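Local atomic coordinates of FMN Adenylyltransferase (Candida glabrata, PDB entry 3FWK), a protein that catalyses the transfer of an adenylyl group from ATP to FMN, the step of flavin metabolism that yields FAD. Residues Thr225-Asn236 / Lys298-Lys306. Residues are numbered along the deposited sequence; the frame is centred on the assembly and turned at random.
Sequences TSLGNVEETLPN and KLERAGRIK
Arg304 folds its side chain back over the loop formed by 225-236. Its CB rests 3.7 Å from Glu232 O. The chain bends at CG (chi2 -59°), which brings CD alongside Glu232 CG. NE passes the Glu232 carboxylate. OE2 lies well out of the guanidinium plane and no N-H points at it; any attraction is probably one of charge alone. NH1 bonds back to Gly303 O and adds a weak bond to Ser226 O. Arg304 NH2 donates to Ser226 OG at 3.1 Å, near the guanidinium plane, straighter than the weak bond. Thr233 OG1 sits over the centre of one face, and Arg301 O toward the rim of the opposite face.

The backbones form a single bridge between Thr233 and Arg304. Ile305 N donates to Glu232 O at 2.8 Å, and Leu234 N to Gly303 O at 3.0 Å. Gly303 centres an inverse gamma turn. Leu299 to Ala302 is a type I turn; Leu299 O accepts from Ala302 N and, at 2.9 Å, from Asn236 ND2. ND2 also binds Thr225 OG1, which donates to Glu300 O at 2.7 Å. Ser226 OG and Glu300 OE2 share a water.

Glu300 also forms salt bridges with Lys69, at the start of helix 69-86, and Arg169. Arg301 pairs with Asp172. The contact joins the loop between helices 202-212 and 253-257 to the C-terminal tail after helix 275-282, outside the six-stranded sheet.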
ATOM      1  N   THR A 225      -7.512   9.645   4.375  1.00 10.93           N
ATOM      2  CA  THR A 225      -6.703   9.581   3.170  1.00 11.18           C
ATOM      3  C   THR A 225      -5.256   9.248   3.439  1.00 11.25           C
ATOM      4  O   THR A 225      -4.521   8.924   2.515  1.00 13.37           O
ATOM      5  CB  THR A 225      -6.785  10.915   2.394  1.00 11.27           C
ATOM      6  OG1 THR A 225      -6.368  11.994   3.241  1.00 11.23           O
ATOM      7  CG2 THR A 225      -8.202  11.169   1.920  1.00 12.12           C
ATOM      8  N   SER A 226      -4.838   9.341   4.691  1.00 12.44           N
ATOM      9  CA  SER A 226      -3.476   9.009   5.061  1.00 13.73           C
ATOM     10  C   SER A 226      -3.425   8.574   6.487  0.60 14.71           C
ATOM     11  O   SER A 226      -3.806   9.374   7.375  0.60 14.24           O
ATOM     12  CB  SER A 226      -2.562  10.267   4.969  1.00 16.25           C
ATOM     13  OG  SER A 226      -1.235  10.018   5.377  1.00 19.55           O
ATOM     14  N   LEU A 227      -2.917   7.354   6.711  1.00 14.12           N
ATOM     15  CA  LEU A 227      -2.989   6.716   8.014  1.00 15.18           C
ATOM     16  C   LEU A 227      -1.699   7.033   8.756  1.00 15.68           C
ATOM     17  O   LEU A 227      -0.693   6.364   8.629  1.00 19.39           O
ATOM     18  CB  LEU A 227      -3.209   5.215   7.860  1.00 15.15           C
ATOM     19  CG  LEU A 227      -4.485   4.873   7.066  1.00 17.28           C
ATOM     20  CD1 LEU A 227      -4.608   3.353   6.905  1.00 19.25           C
ATOM     21  CD2 LEU A 227      -5.758   5.480   7.641  1.00 19.73           C
ATOM     22  N   GLY A 228      -1.694   8.140   9.474  1.00 14.91           N
ATOM     23  CA  GLY A 228      -0.614   8.443  10.368  1.00 14.83           C
ATOM     24  C   GLY A 228      -0.962   7.782  11.702  1.00 14.90           C
ATOM     25  O   GLY A 228      -1.696   6.784  11.769  1.00 16.15           O
ATOM     26  N   ASN A 229      -0.555   8.397  12.773  1.00 14.80           N
ATOM     27  CA  ASN A 229      -0.762   7.792  14.064  1.00 13.76           C
ATOM     28  C   ASN A 229      -2.140   8.143  14.649  1.00 12.09           C
ATOM     29  O   ASN A 229      -2.854   9.045  14.165  1.00 12.65           O
ATOM     30  CB  ASN A 229       0.390   8.141  14.999  1.00 14.22           C
ATOM     31  CG  ASN A 229       0.437   9.589  15.333  1.00 15.36           C
ATOM     32  OD1 ASN A 229      -0.535  10.155  15.813  1.00 17.45           O
ATOM     33  ND2 ASN A 229       1.591  10.210  15.097  1.00 19.90           N
ATOM     34  N   VAL A 230      -2.517   7.421  15.707  1.00 12.72           N
ATOM     35  CA  VAL A 230      -3.870   7.591  16.261  1.00 14.69           C
ATOM     36  C   VAL A 230      -4.089   8.929  16.894  1.00 14.12           C
ATOM     37  O   VAL A 230      -5.245   9.395  16.958  1.00 16.66           O
ATOM     38  CB  VAL A 230      -4.231   6.494  17.304  1.00 15.49           C
ATOM     39  CG1 VAL A 230      -4.305   5.184  16.655  1.00 16.57           C
ATOM     40  CG2 VAL A 230      -3.252   6.467  18.514  1.00 15.70           C
ATOM     41  N   GLU A 231      -3.024   9.548  17.405  1.00 13.47           N
ATOM     42  CA  GLU A 231      -3.170  10.806  18.114  1.00 15.60           C
ATOM     43  C   GLU A 231      -3.340  11.986  17.168  1.00 15.47           C
ATOM     44  O   GLU A 231      -3.975  12.962  17.544  1.00 19.99           O
ATOM     45  CB  GLU A 231      -2.039  11.022  19.159  1.00 16.55           C
ATOM     46  CG  GLU A 231      -0.552  11.161  18.730  1.00 17.66           C
ATOM     47  CD  GLU A 231       0.187   9.834  18.564  1.00 17.97           C
ATOM     48  OE1 GLU A 231       1.457   9.883  18.652  1.00 20.00           O
ATOM     49  OE2 GLU A 231      -0.486   8.784  18.421  1.00 20.56           O
ATOM     50  N   GLU A 232      -2.780  11.917  15.960  1.00 12.61           N
ATOM     51  CA  GLU A 232      -2.754  13.077  15.041  1.00 13.04           C
ATOM     52  C   GLU A 232      -3.776  12.942  13.912  1.00 12.24           C
ATOM     53  O   GLU A 232      -4.148  13.952  13.330  1.00 13.88           O
ATOM     54  CB  GLU A 232      -1.372  13.219  14.378  1.00 14.73           C
ATOM     55  CG  GLU A 232      -1.060  12.072  13.327  0.60 16.58           C
ATOM     56  CD  GLU A 232       0.378  12.050  12.749  0.60 16.50           C
ATOM     57  OE1 GLU A 232       1.106  13.082  12.877  0.60 20.59           O
ATOM     58  OE2 GLU A 232       0.770  10.998  12.169  0.60 15.47           O
ATOM     59  N   THR A 233      -4.147  11.728  13.547  1.00 11.70           N
ATOM     60  CA  THR A 233      -4.842  11.533  12.264  1.00 11.82           C
ATOM     61  C   THR A 233      -6.332  11.633  12.399  1.00 11.50           C
ATOM     62  O   THR A 233      -6.935  11.013  13.256  1.00 13.43           O
ATOM     63  CB  THR A 233      -4.481  10.153  11.673  1.00 12.88           C
ATOM     64  OG1 THR A 233      -3.058  10.056  11.588  1.00 13.35           O
ATOM     65  CG2 THR A 233      -5.060   9.981  10.305  1.00 14.74           C
ATOM     66  N   LEU A 234      -6.947  12.383  11.502  1.00 12.24           N
ATOM     67  CA  LEU A 234      -8.402  12.536  11.440  1.00 11.85           C
ATOM     68  C   LEU A 234      -8.847  12.208  10.008  1.00 11.81           C
ATOM     69  O   LEU A 234      -8.058  12.299   9.062  1.00 11.07           O
ATOM     70  CB  LEU A 234      -8.820  13.992  11.754  1.00 13.29           C
ATOM     71  CG  LEU A 234      -8.560  14.402  13.196  1.00 14.74           C
ATOM     72  CD1 LEU A 234      -8.736  15.900  13.347  1.00 16.53           C
ATOM     73  CD2 LEU A 234      -9.493  13.639  14.182  1.00 18.12           C
ATOM     74  N   PRO A 235     -10.138  11.923   9.808  1.00 11.27           N
ATOM     75  CA  PRO A 235     -10.657  11.881   8.441  1.00 11.99           C
ATOM     76  C   PRO A 235     -10.388  13.231   7.770  1.00 11.62           C
ATOM     77  O   PRO A 235     -10.301  14.263   8.417  1.00 12.62           O
ATOM     78  CB  PRO A 235     -12.167  11.624   8.650  1.00 12.80           C
ATOM     79  CG  PRO A 235     -12.254  10.942   9.991  1.00 13.39           C
ATOM     80  CD  PRO A 235     -11.183  11.638  10.814  1.00 12.78           C
ATOM     81  N   ASN A 236     -10.224  13.220   6.449  1.00 11.33           N
ATOM     82  CA  ASN A 236      -9.755  14.407   5.775  1.00 11.52           C
ATOM     83  C   ASN A 236     -10.841  15.476   5.728  1.00 11.44           C
ATOM     84  O   ASN A 236     -11.922  15.218   5.229  1.00 11.82           O
ATOM     85  CB  ASN A 236      -9.305  14.011   4.369  1.00 11.97           C
ATOM     86  CG  ASN A 236      -8.499  15.097   3.685  1.00 11.47           C
ATOM     87  OD1 ASN A 236      -8.912  16.247   3.630  1.00 12.83           O
ATOM     88  ND2 ASN A 236      -7.342  14.729   3.153  1.00 12.55           N
ATOM     89  N   LYS A 298      -1.450  17.055  -2.736  1.00 13.10           N
ATOM     90  CA  LYS A 298      -1.015  18.055  -1.742  1.00 13.92           C
ATOM     91  C   LYS A 298      -1.857  18.003  -0.488  1.00 13.50           C
ATOM     92  O   LYS A 298      -1.432  18.510   0.538  1.00 15.86           O
ATOM     93  CB  LYS A 298      -1.098  19.466  -2.313  1.00 14.53           C
ATOM     94  CG  LYS A 298      -0.080  19.701  -3.436  1.00 16.32           C
ATOM     95  CD  LYS A 298      -0.149  21.099  -4.026  1.00 17.69           C
ATOM     96  CE  LYS A 298      -1.447  21.377  -4.754  1.00 17.41           C
ATOM     97  NZ  LYS A 298      -1.797  20.311  -5.747  1.00 16.55           N
ATOM     98  N   LEU A 299      -3.059  17.425  -0.577  1.00 12.61           N
ATOM     99  CA  LEU A 299      -3.994  17.409   0.543  1.00 12.95           C
ATOM    100  C   LEU A 299      -4.096  16.045   1.211  1.00 12.14           C
ATOM    101  O   LEU A 299      -4.897  15.856   2.135  1.00 12.57           O
ATOM    102  CB  LEU A 299      -5.370  17.830   0.063  1.00 14.23           C
ATOM    103  CG  LEU A 299      -5.455  19.222  -0.577  1.00 16.52           C
ATOM    104  CD1 LEU A 299      -6.876  19.449  -1.077  1.00 18.47           C
ATOM    105  CD2 LEU A 299      -5.034  20.313   0.380  1.00 20.21           C
ATOM    106  N   GLU A 300      -3.243  15.107   0.817  1.00 12.26           N
ATOM    107  CA  GLU A 300      -3.306  13.758   1.327  1.00 12.40           C
ATOM    108  C   GLU A 300      -3.186  13.671   2.851  1.00 12.32           C
ATOM    109  O   GLU A 300      -3.842  12.830   3.470  1.00 12.92           O
ATOM    110  CB  GLU A 300      -2.237  12.908   0.633  1.00 13.55           C
ATOM    111  CG  GLU A 300      -2.297  11.428   0.949  1.00 15.14           C
ATOM    112  CD  GLU A 300      -1.363  10.597   0.089  1.00 17.27           C
ATOM    113  OE1 GLU A 300      -0.830  11.116  -0.908  1.00 19.98           O
ATOM    114  OE2 GLU A 300      -1.167   9.409   0.409  1.00 19.76           O
ATOM    115  N   ARG A 301      -2.360  14.535   3.439  1.00 12.35           N
ATOM    116  CA  ARG A 301      -2.118  14.553   4.866  1.00 13.43           C
ATOM    117  C   ARG A 301      -2.828  15.709   5.557  1.00 13.51           C
ATOM    118  O   ARG A 301      -2.469  16.055   6.674  1.00 16.20           O
ATOM    119  CB  ARG A 301      -0.611  14.540   5.127  1.00 15.90           C
ATOM    120  CG  ARG A 301      -0.005  13.238   4.650  1.00 16.64           C
ATOM    121  CD  ARG A 301       1.513  13.205   4.645  1.00 21.02           C
ATOM    122  NE  ARG A 301       2.024  11.813   4.553  1.00 29.10           N
ATOM    123  CZ  ARG A 301       2.142  11.060   3.438  1.00 31.26           C
ATOM    124  NH1 ARG A 301       2.629   9.827   3.536  1.00 33.74           N
ATOM    125  NH2 ARG A 301       1.788  11.507   2.236  1.00 30.95           N
ATOM    126  N   ALA A 302      -3.908  16.217   4.967  1.00 13.21           N
ATOM    127  CA  ALA A 302      -4.675  17.323   5.580  1.00 13.97           C
ATOM    128  C   ALA A 302      -5.467  16.942   6.835  1.00 13.99           C
ATOM    129  O   ALA A 302      -5.798  17.827   7.619  1.00 16.45           O
ATOM    130  CB  ALA A 302      -5.592  17.932   4.590  1.00 13.65           C
ATOM    131  N   GLY A 303      -5.801  15.675   6.992  1.00 13.31           N
ATOM    132  CA  GLY A 303      -6.610  15.151   8.138  1.00 16.06           C
ATOM    133  C   GLY A 303      -5.731  14.968   9.346  1.00 17.23           C
ATOM    134  O   GLY A 303      -5.243  13.871   9.539  1.00 16.83           O
ATOM    135  N   ARG A 304      -5.482  16.057  10.113  1.00 19.79           N
ATOM    136  CA  ARG A 304      -4.502  16.158  11.262  1.00 16.13           C
ATOM    137  C   ARG A 304      -4.771  17.196  12.379  0.50 18.02           C
ATOM    138  O   ARG A 304      -4.803  18.435  12.168  0.50 16.54           O
ATOM    139  CB  ARG A 304      -3.056  16.490  10.856  1.00 21.02           C
ATOM    140  CG  ARG A 304      -2.358  15.567   9.838  1.00 23.82           C
ATOM    141  CD  ARG A 304      -2.281  14.147  10.303  1.00 26.67           C
ATOM    142  NE  ARG A 304      -1.439  13.264   9.478  1.00 27.75           N
ATOM    143  CZ  ARG A 304      -1.864  12.406   8.534  1.00 28.30           C
ATOM    144  NH1 ARG A 304      -3.175  12.334   8.128  1.00 22.60           N
ATOM    145  NH2 ARG A 304      -0.937  11.620   7.958  1.00 27.30           N
ATOM    146  N   ILE A 305      -4.778  16.702  13.599  1.00 14.64           N
ATOM    147  CA  ILE A 305      -5.003  17.545  14.755  1.00 15.06           C
ATOM    148  C   ILE A 305      -4.090  18.747  14.682  1.00 16.58           C
ATOM    149  O   ILE A 305      -2.920  18.640  14.376  1.00 18.18           O
ATOM    150  CB  ILE A 305      -4.711  16.736  16.027  1.00 15.02           C
ATOM    151  CG1 ILE A 305      -5.758  15.632  16.227  1.00 16.19           C
ATOM    152  CG2 ILE A 305      -4.641  17.666  17.267  1.00 17.05           C
ATOM    153  CD1 ILE A 305      -7.086  16.118  16.847  1.00 18.24           C
ATOM    154  N   LYS A 306      -4.655  19.907  15.008  1.00 17.52           N
ATOM    155  CA  LYS A 306      -3.903  21.154  15.017  1.00 21.96           C
ATOM    156  C   LYS A 306      -2.873  21.166  16.150  1.00 20.14           C
ATOM    157  O   LYS A 306      -3.199  20.838  17.329  1.00 22.27           O
ATOM    158  CB  LYS A 306      -4.857  22.355  15.123  0.55 23.98           C
ATOM    159  CG  LYS A 306      -4.177  23.700  14.883  0.55 25.45           C
ATOM    160  CD  LYS A 306      -5.169  24.799  14.547  0.55 28.47           C
ATOM    161  CE  LYS A 306      -5.766  24.638  13.158  0.55 28.23           C
ATOM    162  NZ  LYS A 306      -6.989  25.465  13.024  0.55 31.92           N
TER
HETATM  163  O   HOH W   1      -0.100   8.916   3.226  1.00 27.15           O